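PDB 2VM9: discoidin-2 from Dictyostelium discoideum, which binds galactose and N-acetylgalactosamine as a trimeric lectin and may take part in spore formation and spore coat assembly. Local coordinates for residues A[195-209]-A[243-257]. Residues are numbered along the deposited sequence; the frame is centred on the assembly and turned at random.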
loop_
_atom_site.group_PDB
_atom_site.type_symbol
_atom_site.label_atom_id
_atom_site.label_comp_id
_atom_site.label_asym_id
_atom_site.label_seq_id
_atom_site.Cartn_x
_atom_site.Cartn_y
_atom_site.Cartn_z
ATOM N N PHE A 195 16.956 6.639 4.617
ATOM C CA PHE A 195 15.582 7.032 4.331
ATOM C C PHE A 195 15.556 8.099 3.222
ATOM O O PHE A 195 16.536 8.824 3.012
ATOM C CB PHE A 195 14.908 7.638 5.572
ATOM C CG PHE A 195 14.455 6.628 6.618
ATOM C CD1 PHE A 195 13.344 5.829 6.413
ATOM C CD2 PHE A 195 15.099 6.556 7.848
ATOM C CE1 PHE A 195 12.896 4.931 7.395
ATOM C CE2 PHE A 195 14.659 5.654 8.840
ATOM C CZ PHE A 195 13.567 4.849 8.619
ATOM N N LEU A 196 14.406 8.228 2.561
ATOM C CA LEU A 196 14.211 9.304 1.577
ATOM C C LEU A 196 13.968 10.675 2.217
ATOM O O LEU A 196 14.330 11.717 1.649
ATOM C CB LEU A 196 13.080 8.937 0.604
ATOM C CG LEU A 196 13.376 7.713 -0.268
ATOM C CD1 LEU A 196 12.159 7.357 -1.132
ATOM C CD2 LEU A 196 14.613 7.973 -1.119
ATOM N N SER A 197 13.367 10.687 3.409
ATOM C CA SER A 197 13.189 11.933 4.155
ATOM C C SER A 197 13.476 11.645 5.636
ATOM O O SER A 197 13.681 10.483 6.018
ATOM C CB SER A 197 11.773 12.466 3.994
ATOM O OG SER A 197 10.845 11.550 4.547
ATOM N N VAL A 198 13.500 12.695 6.450
ATOM C CA VAL A 198 13.927 12.544 7.853
ATOM C C VAL A 198 12.822 11.841 8.644
ATOM O O VAL A 198 11.669 12.297 8.666
ATOM C CB VAL A 198 14.293 13.898 8.483
ATOM C CG1 VAL A 198 14.777 13.716 9.936
ATOM C CG2 VAL A 198 15.365 14.612 7.646
ATOM N N PRO A 199 13.158 10.714 9.295
ATOM C CA PRO A 199 12.135 10.029 10.085
ATOM C C PRO A 199 11.991 10.595 11.504
ATOM O O PRO A 199 12.763 11.465 11.907
ATOM C CB PRO A 199 12.678 8.611 10.172
ATOM C CG PRO A 199 14.201 8.829 10.226
ATOM C CD PRO A 199 14.452 10.002 9.311
ATOM N N ILE A 200 11.004 10.102 12.236
ATOM C CA ILE A 200 10.962 10.326 13.680
ATOM C C ILE A 200 11.645 9.096 14.281
ATOM O O ILE A 200 11.799 8.065 13.596
ATOM C CB ILE A 200 9.529 10.531 14.197
ATOM C CG1 ILE A 200 8.675 9.278 13.977
ATOM C CG2 ILE A 200 8.895 11.767 13.526
ATOM C CD1 ILE A 200 8.939 8.091 14.977
ATOM N N VAL A 201 12.137 9.202 15.510
ATOM C CA VAL A 201 12.791 8.032 16.099
ATOM C C VAL A 201 12.269 7.885 17.521
ATOM O O VAL A 201 12.532 8.730 18.392
ATOM C CB VAL A 201 14.344 8.136 16.101
ATOM C CG1 VAL A 201 14.965 6.964 16.868
ATOM C CG2 VAL A 201 14.923 8.164 14.666
ATOM N N SER A 202 11.553 6.787 17.735
ATOM C CA SER A 202 10.976 6.468 19.036
ATOM C C SER A 202 11.852 5.454 19.739
ATOM O O SER A 202 12.436 4.578 19.101
ATOM C CB SER A 202 9.568 5.898 18.868
ATOM O OG SER A 202 8.704 6.917 18.424
ATOM N N ILE A 203 11.962 5.567 21.062
ATOM C CA ILE A 203 12.891 4.695 21.792
ATOM C C ILE A 203 12.257 4.133 23.071
ATOM O O ILE A 203 11.312 4.708 23.603
ATOM C CB ILE A 203 14.253 5.436 22.132
ATOM C CG1 ILE A 203 14.056 6.606 23.116
ATOM C CG2 ILE A 203 14.954 5.919 20.839
ATOM C CD1 ILE A 203 15.367 7.343 23.562
ATOM N N GLY A 204 12.784 3.010 23.539
ATOM C CA GLY A 204 12.282 2.396 24.759
ATOM C C GLY A 204 13.395 1.626 25.420
ATOM O O GLY A 204 14.129 0.889 24.758
ATOM N N CYS A 205 13.499 1.751 26.736
ATOM C CA CYS A 205 14.629 1.126 27.438
ATOM C C CYS A 205 14.374 -0.384 27.632
ATOM O O CYS A 205 13.255 -0.801 27.980
ATOM C CB CYS A 205 14.856 1.814 28.766
ATOM S SG CYS A 205 16.346 1.199 29.637
ATOM N N LYS A 206 15.411 -1.186 27.381
ATOM C CA LYS A 206 15.349 -2.627 27.654
ATOM C C LYS A 206 16.475 -3.158 28.527
ATOM O O LYS A 206 16.604 -4.370 28.722
ATOM C CB LYS A 206 15.224 -3.441 26.358
ATOM C CG LYS A 206 16.433 -3.347 25.436
ATOM C CD LYS A 206 16.236 -4.319 24.254
ATOM C CE LYS A 206 17.431 -4.305 23.351
ATOM N NZ LYS A 206 17.254 -5.081 22.039
ATOM N N LYS A 207 17.288 -2.257 29.067
ATOM C CA LYS A 207 18.314 -2.677 30.019
ATOM C C LYS A 207 18.730 -1.505 30.863
ATOM O O LYS A 207 19.064 -0.445 30.318
ATOM C CB LYS A 207 19.561 -3.242 29.311
ATOM C CG LYS A 207 20.693 -3.546 30.320
ATOM C CD LYS A 207 21.983 -3.842 29.556
ATOM C CE LYS A 207 23.072 -4.241 30.490
ATOM N NZ LYS A 207 24.358 -4.497 29.746
ATOM N N VAL A 208 18.703 -1.706 32.182
ATOM C CA VAL A 208 19.277 -0.750 33.120
ATOM C C VAL A 208 20.330 -1.460 33.952
ATOM O O VAL A 208 20.052 -2.495 34.544
ATOM C CB VAL A 208 18.204 -0.163 34.044
ATOM C CG1 VAL A 208 18.892 0.601 35.220
ATOM C CG2 VAL A 208 17.253 0.728 33.256
ATOM N N ASP A 209 21.543 -0.906 33.983
ATOM C CA ASP A 209 22.567 -1.400 34.888
ATOM C C ASP A 209 23.144 -0.109 35.468
ATOM O O ASP A 209 23.950 0.543 34.833
ATOM C CB ASP A 209 23.637 -2.183 34.119
ATOM C CG ASP A 209 24.677 -2.825 35.033
ATOM O OD1 ASP A 209 24.675 -2.549 36.258
ATOM O OD2 ASP A 209 25.462 -3.651 34.514
ATOM N N VAL A 243 26.065 5.283 36.121
ATOM C CA VAL A 243 25.324 4.405 35.198
ATOM C C VAL A 243 26.331 3.506 34.483
ATOM O O VAL A 243 27.232 4.006 33.815
ATOM C CB VAL A 243 24.523 5.222 34.158
ATOM C CG1 VAL A 243 23.911 4.292 33.078
ATOM C CG2 VAL A 243 23.447 6.081 34.860
ATOM N N TYR A 244 26.188 2.184 34.660
ATOM C CA TYR A 244 27.136 1.206 34.103
ATOM C C TYR A 244 26.835 0.917 32.632
ATOM O O TYR A 244 27.738 0.919 31.780
ATOM C CB TYR A 244 27.057 -0.082 34.942
ATOM C CG TYR A 244 28.115 -1.099 34.639
ATOM C CD1 TYR A 244 29.254 -1.177 35.443
ATOM C CD2 TYR A 244 27.987 -1.974 33.564
ATOM C CE1 TYR A 244 30.221 -2.114 35.201
ATOM C CE2 TYR A 244 28.972 -2.920 33.298
ATOM C CZ TYR A 244 30.083 -2.975 34.141
ATOM O OH TYR A 244 31.084 -3.892 33.920
ATOM N N ASP A 245 25.558 0.690 32.327
ATOM C CA ASP A 245 25.125 0.531 30.932
ATOM C C ASP A 245 23.615 0.789 30.831
ATOM O O ASP A 245 22.875 0.679 31.826
ATOM C CB ASP A 245 25.448 -0.892 30.425
ATOM C CG ASP A 245 25.441 -0.997 28.898
ATOM O OD1 ASP A 245 25.522 0.043 28.224
ATOM O OD2 ASP A 245 25.364 -2.135 28.370
ATOM N N LEU A 246 23.177 1.180 29.640
ATOM C CA LEU A 246 21.746 1.290 29.320
ATOM C C LEU A 246 21.601 0.819 27.906
ATOM O O LEU A 246 22.511 1.049 27.086
ATOM C CB LEU A 246 21.275 2.748 29.368
ATOM C CG LEU A 246 21.213 3.419 30.738
ATOM C CD1 LEU A 246 21.068 4.937 30.540
ATOM C CD2 LEU A 246 20.063 2.836 31.563
ATOM N N THR A 247 20.454 0.214 27.597
ATOM C CA THR A 247 20.160 -0.203 26.220
ATOM C C THR A 247 18.772 0.276 25.832
ATOM O O THR A 247 17.834 0.134 26.612
ATOM C CB THR A 247 20.215 -1.750 26.045
ATOM O OG1 THR A 247 21.511 -2.230 26.415
ATOM C CG2 THR A 247 19.915 -2.133 24.593
ATOM N N PHE A 248 18.656 0.829 24.625
ATOM C CA PHE A 248 17.345 1.153 24.042
ATOM C C PHE A 248 17.101 0.384 22.752
ATOM O O PHE A 248 18.017 0.222 21.930
ATOM C CB PHE A 248 17.245 2.649 23.728
ATOM C CG PHE A 248 17.215 3.526 24.960
ATOM C CD1 PHE A 248 15.992 3.870 25.542
ATOM C CD2 PHE A 248 18.400 3.969 25.543
ATOM C CE1 PHE A 248 15.940 4.666 26.708
ATOM C CE2 PHE A 248 18.378 4.783 26.709
ATOM C CZ PHE A 248 17.153 5.109 27.301
ATOM N N ASP A 249 15.849 -0.029 22.545
ATOM C CA ASP A 249 15.418 -0.352 21.185
ATOM C C ASP A 249 14.896 0.947 20.585
ATOM O O ASP A 249 14.295 1.774 21.284
ATOM C CB ASP A 249 14.305 -1.394 21.195
ATOM C CG ASP A 249 14.843 -2.828 21.130
ATOM O OD1 ASP A 249 16.064 -3.007 20.867
ATOM O OD2 ASP A 249 14.050 -3.765 21.354
ATOM N N TYR A 250 15.112 1.131 19.293
ATOM C CA TYR A 250 14.504 2.271 18.616
ATOM C C TYR A 250 13.635 1.820 17.450
ATOM O O TYR A 250 13.874 0.758 16.848
ATOM C CB TYR A 250 15.561 3.268 18.133
ATOM C CG TYR A 250 16.326 2.834 16.883
ATOM C CD1 TYR A 250 15.773 3.028 15.594
ATOM C CD2 TYR A 250 17.588 2.250 16.981
ATOM C CE1 TYR A 250 16.461 2.635 14.447
ATOM C CE2 TYR A 250 18.307 1.850 15.820
ATOM C CZ TYR A 250 17.727 2.065 14.561
ATOM O OH TYR A 250 18.401 1.681 13.418
ATOM N N VAL A 251 12.641 2.649 17.140
ATOM C CA VAL A 251 11.766 2.428 15.986
ATOM C C VAL A 251 11.762 3.762 15.235
ATOM O O VAL A 251 11.287 4.765 15.759
ATOM C CB VAL A 251 10.341 2.001 16.412
ATOM C CG1 VAL A 251 9.424 1.842 15.177
ATOM C CG2 VAL A 251 10.373 0.656 17.223
ATOM N N ALA A 252 12.392 3.773 14.057
ATOM C CA ALA A 252 12.447 4.967 13.227
ATOM C C ALA A 252 11.318 4.848 12.211
ATOM O O ALA A 252 11.208 3.816 11.525
ATOM C CB ALA A 252 13.764 5.058 12.532
ATOM N N VAL A 253 10.487 5.881 12.139
ATOM C CA VAL A 253 9.290 5.840 11.294
ATOM C C VAL A 253 9.323 7.004 10.313
ATOM O O VAL A 253 9.464 8.159 10.701
ATOM C CB VAL A 253 7.974 5.906 12.123
ATOM C CG1 VAL A 253 6.752 5.781 11.200
ATOM C CG2 VAL A 253 7.937 4.806 13.199
ATOM N N GLU A 254 9.158 6.689 9.027
ATOM C CA GLU A 254 9.140 7.732 7.992
ATOM C C GLU A 254 7.738 7.842 7.433
ATOM O O GLU A 254 7.173 6.839 6.999
ATOM C CB GLU A 254 10.109 7.374 6.862
ATOM C CG GLU A 254 10.269 8.515 5.852
ATOM C CD GLU A 254 10.892 8.086 4.535
ATOM O OE1 GLU A 254 10.829 6.889 4.187
ATOM O OE2 GLU A 254 11.409 8.981 3.832
ATOM N N PHE A 255 7.189 9.061 7.435
ATOM C CA PHE A 255 5.803 9.274 7.047
ATOM C C PHE A 255 5.685 9.823 5.647
ATOM O O PHE A 255 6.564 10.549 5.179
ATOM C CB PHE A 255 5.114 10.248 8.003
ATOM C CG PHE A 255 4.996 9.737 9.402
ATOM C CD1 PHE A 255 4.064 8.754 9.718
ATOM C CD2 PHE A 255 5.814 10.242 10.409
ATOM C CE1 PHE A 255 3.940 8.281 11.017
ATOM C CE2 PHE A 255 5.709 9.768 11.722
ATOM C CZ PHE A 255 4.771 8.797 12.030
ATOM N N ASN A 256 4.592 9.448 4.990
ATOM C CA ASN A 256 4.102 10.151 3.806
ATOM C C ASN A 256 5.058 10.068 2.616
ATOM O O ASN A 256 5.088 10.964 1.761
ATOM C CB ASN A 256 3.799 11.626 4.164
ATOM C CG ASN A 256 2.721 12.237 3.280
ATOM O OD1 ASN A 256 1.708 11.595 2.985
ATOM N ND2 ASN A 256 2.942 13.480 2.846
ATOM N N ASN A 257 5.838 8.996 2.551
ATOM C CA ASN A 257 6.879 8.930 1.533
ATOM C C ASN A 257 6.888 7.582 0.834
ATOM O O ASN A 257 5.971 6.766 1.039
ATOM C CB ASN A 257 8.258 9.268 2.141
ATOM C CG ASN A 257 9.015 10.339 1.347
ATOM O OD1 ASN A 257 8.425 11.102 0.572
ATOM N ND2 ASN A 257 10.325 10.403 1.546
ATOM O OXT ASN A 257 7.807 7.292 0.050
HETATM O O HOH W 1 8.367 12.748 5.804
HETATM O O HOH W 2 8.680 11.232 8.146
HETATM O O HOH W 3 14.544 -6.277 20.485
#
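Strands 200-209 and 243-254 pair antiparallel in the H-type lectin domain, with Gly204 and Asp249 forming a hydrogen-bonded pair near the middle. Within the chain, strand 243-254 is the central one of three, flanked on its other edge by strand 163-170; at Lys207-Asp209 the sheet runs on into a second subunit. Two classic bulges break the regular pairing: Lys206 and Lys207 both face Thr247, and Tyr244 and Asp245 both face Asp209, whose O accepts the N of each.

At the first bulge the two lysines diverge. Lys206, with CG wedged between backbone N and carbonyl carbon (chi1 65°), runs extended past Thr247 CG2 and sets NZ 2.7 Å from Asp249 OD1, on the syn side but 29° out of the carboxylate plane; Glu168 takes the same ammonium. Lys207 instead swings CG anti to its N (chi1 174°), its CD passes Thr247 OG1, which is hydrogen-bonded to Ser170, and its NZ reaches the anti side of Asp245 OD2 at 2.9 Å.

On the apolar face, Ile203 CD1 sits over the Phe248 ring, 4.0 Å from Phe248 CD1, while Cys205 SG stands more distantly above a face of the same ring; Trp219 packs against Cys205 and Phe248, and Leu233 against Ile203.

Near the C-terminus, Glu254 OE2 takes three donors: Ser197 N at 2.6 Å, Ser197 OG at 2.7 Å on the anti lone pair, and Asn257 ND2 from above the carboxylate plane.

Asp209 belongs to the carbohydrate site, and its OD1 is bound by Gln216 of the second subunit, while Asp249 OD2 accepts from Ile203 N of that subunit. Asp249 thus ties the strand pair to the trimer interface through its two oxygens, and the three donors on OE2 would probably stabilise Glu254 as a carboxylate.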